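PDB 1ZBP: uncharacterized protein from Vibrio parahaemolyticus, which is of unknown function but belongs to the ImpE family, whose better-known members are associated with bacterial type VI secretion. Local coordinates for residues C42-F47 and A217-R222; K92-G95 and E99-K102; M208-S213 and T224-I229. All blocks are in the same frame, centred on the assembly; numbering follows the deposited sequence.

Interaction 1 of 3, residues C42-F47 and A217-R222; sequences CIDGDF and AQKLGR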
loop_
_atom_site.group_PDB
_atom_site.type_symbol
_atom_site.label_atom_id
_atom_site.label_comp_id
_atom_site.label_asym_id
_atom_site.label_seq_id
_atom_site.Cartn_x
_atom_site.Cartn_y
_atom_site.Cartn_z
ATOM N N CYS A 42 -12.180 -1.001 -4.604
ATOM C CA CYS A 42 -10.807 -1.323 -4.235
ATOM C C CYS A 42 -10.447 -0.630 -2.918
ATOM O O CYS A 42 -9.736 -1.195 -2.082
ATOM C CB CYS A 42 -9.849 -0.903 -5.346
ATOM S SG CYS A 42 -10.080 -1.874 -6.841
ATOM N N ILE A 43 -10.955 0.586 -2.733
ATOM C CA ILE A 43 -10.704 1.333 -1.513
ATOM C C ILE A 43 -11.338 0.601 -0.325
ATOM O O ILE A 43 -10.774 0.565 0.768
ATOM C CB ILE A 43 -11.290 2.763 -1.597
ATOM C CG1 ILE A 43 -10.625 3.541 -2.729
ATOM C CG2 ILE A 43 -11.063 3.497 -0.281
ATOM C CD1 ILE A 43 -11.201 4.917 -2.937
ATOM N N ASP A 44 -12.508 0.011 -0.548
ATOM C CA ASP A 44 -13.210 -0.708 0.507
ATOM C C ASP A 44 -12.513 -2.023 0.813
ATOM O O ASP A 44 -12.689 -2.602 1.890
ATOM C CB ASP A 44 -14.654 -0.979 0.084
ATOM C CG ASP A 44 -15.439 -1.741 1.136
ATOM O OD1 ASP A 44 -15.193 -2.955 1.313
ATOM O OD2 ASP A 44 -16.306 -1.124 1.789
ATOM N N GLY A 45 -11.731 -2.500 -0.150
ATOM C CA GLY A 45 -11.022 -3.751 0.035
ATOM C C GLY A 45 -11.752 -4.972 -0.503
ATOM O O GLY A 45 -11.218 -6.078 -0.466
ATOM N N ASP A 46 -12.977 -4.792 -0.986
ATOM C CA ASP A 46 -13.727 -5.925 -1.527
ATOM C C ASP A 46 -13.128 -6.235 -2.900
ATOM O O ASP A 46 -13.635 -5.790 -3.935
ATOM C CB ASP A 46 -15.216 -5.585 -1.668
ATOM C CG ASP A 46 -16.088 -6.828 -1.835
ATOM O OD1 ASP A 46 -15.576 -7.861 -2.320
ATOM O OD2 ASP A 46 -17.292 -6.774 -1.501
ATOM N N PHE A 47 -12.038 -6.995 -2.906
ATOM C CA PHE A 47 -11.365 -7.330 -4.155
ATOM C C PHE A 47 -12.150 -8.328 -5.011
ATOM O O PHE A 47 -12.252 -8.167 -6.233
ATOM C CB PHE A 47 -9.962 -7.873 -3.858
ATOM C CG PHE A 47 -9.142 -6.982 -2.965
ATOM C CD1 PHE A 47 -8.914 -5.655 -3.300
ATOM C CD2 PHE A 47 -8.616 -7.466 -1.776
ATOM C CE1 PHE A 47 -8.166 -4.831 -2.467
ATOM C CE2 PHE A 47 -7.865 -6.648 -0.934
ATOM C CZ PHE A 47 -7.644 -5.331 -1.279
ATOM N N ALA A 217 -12.804 6.033 7.098
ATOM C CA ALA A 217 -11.861 7.148 7.101
ATOM C C ALA A 217 -10.446 6.608 6.908
ATOM O O ALA A 217 -9.606 7.258 6.299
ATOM C CB ALA A 217 -11.954 7.928 8.419
ATOM N N GLN A 218 -10.186 5.416 7.433
ATOM C CA GLN A 218 -8.869 4.791 7.292
ATOM C C GLN A 218 -8.655 4.309 5.843
ATOM O O GLN A 218 -7.596 4.525 5.251
ATOM C CB GLN A 218 -8.757 3.634 8.284
ATOM C CG GLN A 218 -8.592 4.118 9.728
ATOM C CD GLN A 218 -9.157 3.163 10.770
ATOM O OE1 GLN A 218 -9.383 1.978 10.505
ATOM N NE2 GLN A 218 -9.371 3.677 11.976
ATOM N N LYS A 219 -9.678 3.686 5.270
ATOM C CA LYS A 219 -9.593 3.206 3.910
ATOM C C LYS A 219 -9.404 4.365 2.950
ATOM O O LYS A 219 -8.638 4.272 1.996
ATOM C CB LYS A 219 -10.849 2.415 3.558
ATOM C CG LYS A 219 -10.963 1.114 4.320
ATOM C CD LYS A 219 -12.198 0.349 3.909
ATOM C CE LYS A 219 -12.370 -0.899 4.756
ATOM N NZ LYS A 219 -13.669 -1.571 4.459
ATOM N N LEU A 220 -10.106 5.464 3.199
ATOM C CA LEU A 220 -9.991 6.641 2.344
ATOM C C LEU A 220 -8.676 7.385 2.583
ATOM O O LEU A 220 -8.309 8.280 1.818
ATOM C CB LEU A 220 -11.171 7.586 2.588
ATOM C CG LEU A 220 -12.527 7.201 1.979
ATOM C CD1 LEU A 220 -13.617 8.039 2.642
ATOM C CD2 LEU A 220 -12.524 7.428 0.468
ATOM N N GLY A 221 -7.968 6.994 3.636
ATOM C CA GLY A 221 -6.709 7.634 3.961
ATOM C C GLY A 221 -6.899 9.014 4.549
ATOM O O GLY A 221 -6.049 9.879 4.377
ATOM N N ARG A 222 -8.007 9.219 5.257
ATOM C CA ARG A 222 -8.303 10.519 5.847
ATOM C C ARG A 222 -8.005 10.609 7.341
ATOM O O ARG A 222 -8.453 11.526 8.020
ATOM C CB ARG A 222 -9.763 10.901 5.557
ATOM C CG ARG A 222 -9.988 11.295 4.092
ATOM C CD ARG A 222 -11.457 11.389 3.728
ATOM N NE ARG A 222 -11.640 11.875 2.360
ATOM C CZ ARG A 222 -12.797 11.841 1.704
ATOM N NH1 ARG A 222 -13.878 11.343 2.286
ATOM N NH2 ARG A 222 -12.876 12.306 0.464
#
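Lys219 NZ donates a 2.9 Å hydrogen bond to Asp44 O, tying the last turn of helix 31-44 to the short helix that contains Lys219. The bond approaches obliquely, with a C=O...N angle of 130° and the nitrogen 15° from the carbonyl plane. The lysine runs straight from CG to its ammonium, passing over the carbonyls of the neighbouring helix and ending level with the Asp44 carboxylate. That side chain, with CG anti to the backbone N (chi1 179°), keeps company with the lysine along its flank. The resulting salt bridge is long, 3.8 Å from Asp44 OD1 to Lys219 NZ, and Glu214 supplies a further weak, long ion pair.

The rest of the contact is mostly aliphatic carbons against backbone oxygens, with one methyl-methyl contact. Lys219 CB sits 3.3 Å from Ile43 O, and in return Ile43 CG2 comes within 3.4 Å of Lys219 O. The same methyl reaches Leu220 CD2 at 4.3 Å. Leu13 of helix 13-25 touches Ile43, Asp44 and Lys219, covering the seam from the N-terminal helices.

Both segments turn away from helical geometry through glycine. Gly45 has positive phi just after helix 31-44, while Gly221 forms a Schellman motif, with Arg222 N bonded to Ala217 O and Gly221 N to Gln218 O.

The polar link between the end of helix 31-44 and helix 216-219 therefore rests on one sound bond, from the lysine ammonium to Asp44 O, to which the two carboxylates may add a weaker, longer-range pull.

Interaction 2 of 3, residues K92-G95 and E99-K102; sequences KVLG and ELTK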
loop_
_atom_site.group_PDB
_atom_site.type_symbol
_atom_site.label_atom_id
_atom_site.label_comp_id
_atom_site.label_asym_id
_atom_site.label_seq_id
_atom_site.Cartn_x
_atom_site.Cartn_y
_atom_site.Cartn_z
ATOM N N LYS A 92 9.483 -10.331 -1.954
ATOM C CA LYS A 92 10.325 -9.314 -1.351
ATOM C C LYS A 92 11.776 -9.356 -1.793
ATOM O O LYS A 92 12.452 -10.374 -1.668
ATOM C CB LYS A 92 10.257 -9.406 0.162
ATOM C CG LYS A 92 10.453 -10.788 0.685
ATOM C CD LYS A 92 10.307 -10.754 2.167
ATOM C CE LYS A 92 11.359 -9.847 2.780
ATOM N NZ LYS A 92 11.235 -9.810 4.268
ATOM N N VAL A 93 12.239 -8.215 -2.294
ATOM C CA VAL A 93 13.596 -8.041 -2.786
ATOM C C VAL A 93 14.465 -7.554 -1.645
ATOM O O VAL A 93 15.251 -6.617 -1.812
ATOM C CB VAL A 93 13.645 -6.978 -3.908
ATOM C CG1 VAL A 93 14.986 -7.031 -4.626
ATOM C CG2 VAL A 93 12.500 -7.204 -4.875
ATOM N N LEU A 94 14.319 -8.173 -0.479
ATOM C CA LEU A 94 15.105 -7.762 0.677
ATOM C C LEU A 94 16.595 -7.980 0.397
ATOM O O LEU A 94 17.443 -7.171 0.804
ATOM C CB LEU A 94 14.673 -8.545 1.922
ATOM C CG LEU A 94 15.580 -9.688 2.385
ATOM C CD1 LEU A 94 16.695 -9.113 3.264
ATOM C CD2 LEU A 94 14.763 -10.715 3.153
ATOM N N GLY A 95 16.913 -9.069 -0.295
ATOM C CA GLY A 95 18.302 -9.329 -0.609
ATOM C C GLY A 95 18.674 -10.782 -0.464
ATOM O O GLY A 95 17.864 -11.670 -0.733
ATOM N N GLU A 99 16.796 -15.379 5.250
ATOM C CA GLU A 99 16.409 -15.765 6.600
ATOM C C GLU A 99 15.444 -14.700 7.117
ATOM O O GLU A 99 14.513 -14.985 7.874
ATOM C CB GLU A 99 17.651 -15.844 7.496
ATOM C CG GLU A 99 17.481 -16.669 8.777
ATOM C CD GLU A 99 17.399 -18.171 8.518
ATOM O OE1 GLU A 99 18.290 -18.705 7.816
ATOM O OE2 GLU A 99 16.451 -18.816 9.026
ATOM N N LEU A 100 15.672 -13.463 6.688
ATOM C CA LEU A 100 14.827 -12.343 7.082
ATOM C C LEU A 100 13.426 -12.519 6.490
ATOM O O LEU A 100 12.426 -12.170 7.115
ATOM C CB LEU A 100 15.449 -11.033 6.592
ATOM C CG LEU A 100 14.759 -9.722 6.983
ATOM C CD1 LEU A 100 14.479 -9.692 8.481
ATOM C CD2 LEU A 100 15.650 -8.563 6.582
ATOM N N THR A 101 13.367 -13.065 5.280
ATOM C CA THR A 101 12.097 -13.301 4.619
ATOM C C THR A 101 11.260 -14.234 5.487
ATOM O O THR A 101 10.036 -14.084 5.587
ATOM C CB THR A 101 12.308 -13.927 3.232
ATOM O OG1 THR A 101 13.070 -13.022 2.425
ATOM C CG2 THR A 101 10.977 -14.205 2.554
ATOM N N LYS A 102 11.924 -15.196 6.121
ATOM C CA LYS A 102 11.234 -16.129 7.002
ATOM C C LYS A 102 10.688 -15.350 8.195
ATOM O O LYS A 102 9.526 -15.503 8.568
ATOM C CB LYS A 102 12.188 -17.233 7.483
ATOM C CG LYS A 102 11.902 -18.615 6.879
ATOM C CD LYS A 102 12.716 -19.726 7.562
ATOM C CE LYS A 102 12.399 -19.848 9.065
ATOM N NZ LYS A 102 10.997 -20.299 9.357
#
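Leu94 and Leu100 supply much of the apolar part of this contact, in which the loop leaving strand 91-92 folds back on the first turn of helix 98-113. Their side chains meet at an angle: as modelled, Leu94 CD2 rests 3.5 Å from Leu100 CB, and Leu94 CD1 lies equally close to Leu100 CD2. The exact distances are uncertain, and the general packing is what holds. At chi1 -176° the Leu100 branch swings away from its own backbone N and toward the loop. Tyr155 of strand 155-159 touches both leucines, and Pro169 of strand 165-169 also packs on Leu94. Lys92 adds its methylenes, which lie flank to flank with the Thr101 branch and run head to tail with it, Lys92 CD being 3.5 Å from Thr101 CG2.

One approach stands apart. Leu94 CD2 is placed 3.0 Å from Thr101 OG1, unusually tight for a methyl and an oxygen; since Leu94 chi1 (103°) is also far from staggered, the detailed pose of this leucine is doubtful.

Among polar groups, a bend at chi3 (-61°) brings Lys92 NZ over the helix backbone, 3.6 Å from Thr101 CA. Val93 is the centre of an inverse gamma turn, with a weak backbone bond from Leu94 N to Lys92 O. At the start of helix 98-113 a side-chain to backbone bond joins Asn97 OD1 to Leu100 N.

Cohesion between loop and helix is therefore mainly van der Waals, with the lysine contributing its hydrocarbon shaft here while its ammonium makes a weak bond to Tyr155 OH on another strand of the same sheet.

Interaction 3 of 3, residues M208-S213 and T224-I229; sequences MTYVDS and TDWKQI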
loop_
_atom_site.group_PDB
_atom_site.type_symbol
_atom_site.label_atom_id
_atom_site.label_comp_id
_atom_site.label_asym_id
_atom_site.label_seq_id
_atom_site.Cartn_x
_atom_site.Cartn_y
_atom_site.Cartn_z
HETATM N N MSE A 208 -1.120 3.550 -0.279
HETATM C CA MSE A 208 -0.950 4.723 0.574
HETATM C C MSE A 208 -1.535 4.550 1.982
HETATM O O MSE A 208 -1.360 5.414 2.834
HETATM C CB MSE A 208 -1.609 5.925 -0.123
HETATM C CG MSE A 208 -0.738 7.156 -0.298
HETATM SE SE MSE A 208 1.027 6.843 -1.059
HETATM C CE MSE A 208 1.740 8.629 -0.714
ATOM N N THR A 209 -2.210 3.430 2.226
ATOM C CA THR A 209 -2.836 3.166 3.525
ATOM C C THR A 209 -2.376 1.822 4.095
ATOM O O THR A 209 -1.955 0.953 3.350
ATOM C CB THR A 209 -4.375 3.144 3.378
ATOM O OG1 THR A 209 -4.980 3.194 4.675
ATOM C CG2 THR A 209 -4.819 1.881 2.679
ATOM N N TYR A 210 -2.446 1.646 5.410
ATOM C CA TYR A 210 -2.034 0.378 6.003
ATOM C C TYR A 210 -2.981 -0.757 5.651
ATOM O O TYR A 210 -4.143 -0.526 5.366
ATOM C CB TYR A 210 -1.910 0.508 7.523
ATOM C CG TYR A 210 -0.734 1.351 7.922
ATOM C CD1 TYR A 210 0.571 0.967 7.580
ATOM C CD2 TYR A 210 -0.914 2.564 8.568
ATOM C CE1 TYR A 210 1.656 1.777 7.870
ATOM C CE2 TYR A 210 0.162 3.373 8.857
ATOM C CZ TYR A 210 1.438 2.977 8.508
ATOM O OH TYR A 210 2.493 3.792 8.823
ATOM N N VAL A 211 -2.477 -1.987 5.693
ATOM C CA VAL A 211 -3.273 -3.158 5.347
ATOM C C VAL A 211 -4.411 -3.454 6.329
ATOM O O VAL A 211 -5.453 -3.985 5.935
ATOM C CB VAL A 211 -2.360 -4.418 5.173
ATOM C CG1 VAL A 211 -1.844 -4.905 6.521
ATOM C CG2 VAL A 211 -3.114 -5.511 4.444
ATOM N N ASP A 212 -4.229 -3.089 7.592
ATOM C CA ASP A 212 -5.262 -3.327 8.595
ATOM C C ASP A 212 -6.359 -2.259 8.660
ATOM O O ASP A 212 -7.345 -2.437 9.370
ATOM C CB ASP A 212 -4.634 -3.477 9.985
ATOM C CG ASP A 212 -3.892 -4.783 10.148
ATOM O OD1 ASP A 212 -4.534 -5.854 10.042
ATOM O OD2 ASP A 212 -2.661 -4.752 10.379
ATOM N N SER A 213 -6.210 -1.160 7.927
ATOM C CA SER A 213 -7.222 -0.108 7.975
ATOM C C SER A 213 -8.637 -0.680 7.837
ATOM O O SER A 213 -8.924 -1.443 6.908
ATOM C CB SER A 213 -6.935 0.970 6.916
ATOM O OG SER A 213 -6.611 0.413 5.671
ATOM N N THR A 224 -5.114 8.639 10.561
ATOM C CA THR A 224 -4.150 7.618 10.940
ATOM C C THR A 224 -4.358 7.263 12.419
ATOM O O THR A 224 -4.296 8.136 13.282
ATOM C CB THR A 224 -2.707 8.140 10.738
ATOM O OG1 THR A 224 -2.557 8.636 9.402
ATOM C CG2 THR A 224 -1.702 7.040 10.991
ATOM N N ASP A 225 -4.604 5.987 12.703
ATOM C CA ASP A 225 -4.809 5.516 14.074
ATOM C C ASP A 225 -3.713 4.493 14.392
ATOM O O ASP A 225 -3.072 3.963 13.489
ATOM C CB ASP A 225 -6.207 4.876 14.221
ATOM C CG ASP A 225 -6.742 4.930 15.658
ATOM O OD1 ASP A 225 -6.869 6.047 16.207
ATOM O OD2 ASP A 225 -7.052 3.864 16.244
ATOM N N TRP A 226 -3.492 4.216 15.672
ATOM C CA TRP A 226 -2.464 3.251 16.056
ATOM C C TRP A 226 -2.964 2.293 17.133
ATOM O O TRP A 226 -3.332 2.716 18.227
ATOM C CB TRP A 226 -1.211 3.984 16.556
ATOM C CG TRP A 226 -0.648 4.912 15.538
ATOM C CD1 TRP A 226 -0.970 6.222 15.359
ATOM C CD2 TRP A 226 0.250 4.567 14.477
ATOM N NE1 TRP A 226 -0.333 6.714 14.246
ATOM C CE2 TRP A 226 0.422 5.718 13.687
ATOM C CE3 TRP A 226 0.922 3.390 14.119
ATOM C CZ2 TRP A 226 1.239 5.734 12.552
ATOM C CZ3 TRP A 226 1.734 3.403 12.991
ATOM C CH2 TRP A 226 1.884 4.570 12.220
ATOM N N LYS A 227 -2.990 1.004 16.821
ATOM C CA LYS A 227 -3.430 0.020 17.796
ATOM C C LYS A 227 -2.226 -0.774 18.284
ATOM O O LYS A 227 -1.420 -1.254 17.484
ATOM C CB LYS A 227 -4.466 -0.941 17.195
ATOM C CG LYS A 227 -5.842 -0.343 16.928
ATOM C CD LYS A 227 -6.831 -1.410 16.452
ATOM C CE LYS A 227 -8.199 -0.810 16.122
ATOM N NZ LYS A 227 -8.787 -0.063 17.279
ATOM N N GLN A 228 -2.101 -0.896 19.601
ATOM C CA GLN A 228 -1.009 -1.653 20.189
ATOM C C GLN A 228 -1.437 -3.121 20.247
ATOM O O GLN A 228 -2.586 -3.425 20.568
ATOM C CB GLN A 228 -0.701 -1.129 21.592
ATOM C CG GLN A 228 0.330 -1.955 22.345
ATOM C CD GLN A 228 0.608 -1.405 23.734
ATOM O OE1 GLN A 228 -0.301 -0.926 24.422
ATOM N NE2 GLN A 228 1.861 -1.496 24.164
ATOM N N ILE A 229 -0.514 -4.019 19.919
ATOM C CA ILE A 229 -0.792 -5.451 19.923
ATOM C C ILE A 229 -1.351 -5.905 21.273
ATOM O O ILE A 229 -2.569 -5.916 21.486
ATOM C CB ILE A 229 0.488 -6.264 19.596
ATOM C CG1 ILE A 229 1.081 -5.778 18.274
ATOM C CG2 ILE A 229 0.167 -7.751 19.504
ATOM C CD1 ILE A 229 0.085 -5.712 17.125
#
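Tyr210, which meets Trp226 across this contact, opens a type I beta turn running to Ser213, whereas Trp226 belongs to strand 224-228, half of a two-stranded antiparallel hairpin with strand 235-239. The turn is secured by side chain more than by backbone: Ser213 OG donates a 2.7 Å hydrogen bond to Tyr210 O, at a C=O...O angle of 158°, while Ser213 N reaches the same oxygen only weakly.

The contact itself is one aromatic encounter. CH2, on the six-membered ring of Trp226, approaches the phenol end of the tyrosine, 3.5 Å from Tyr210 OH and 4.0 Å from Tyr210 CE2. The ring planes are inclined at 63° and the centroids of the tyrosine ring and the tryptophan six-membered ring stand 5.7 Å apart, an oblique arrangement. Trp226 CG lies anti to its carbonyl carbon (chi1 -58°), and this swings the indole back toward the loop although its CB does not head there. Trp226 also touches a crystal neighbour, so its pose may owe something to the lattice.

The tyrosine hydroxyl takes its principal polar partner from elsewhere, hydrogen-bonding to Asp147 OD1, with a weak bond to Cys242 N besides. A backbone bond between Tyr210 and Gly239 connects the loop to the partner strand of the hairpin, and Asp212 adds a salt bridge to Arg151.

The phenol is thus fixed in place by hydrogen bonds outside the contact, and the indole sets a carbon corner against the hydroxyl end of the tyrosine, so that Tyr210 and Trp226 meet by van der Waals contact alone.

Overall arrangement
Interactions 1 and 3 are neighbours, with centres 12 Å apart, whereas interaction 2 stands apart, 28 Å from the first and 23 Å from the third between centres. The two neighbours join directly: Gln218 O and Thr209 OG1 lie 3.0 Å apart in a probable hydrogen bond, and Gln218 CB packs on Ser213 CB. Gln218 of helix 216-219, the helix that precedes strand 224-228 in the chain, thus bridges the two. Interaction 2 lies across the chain's centre from interaction 1; its nearest atoms are about 18 Å from interaction 1 and about 14 Å from interaction 3. No active site is known to which the three could be related.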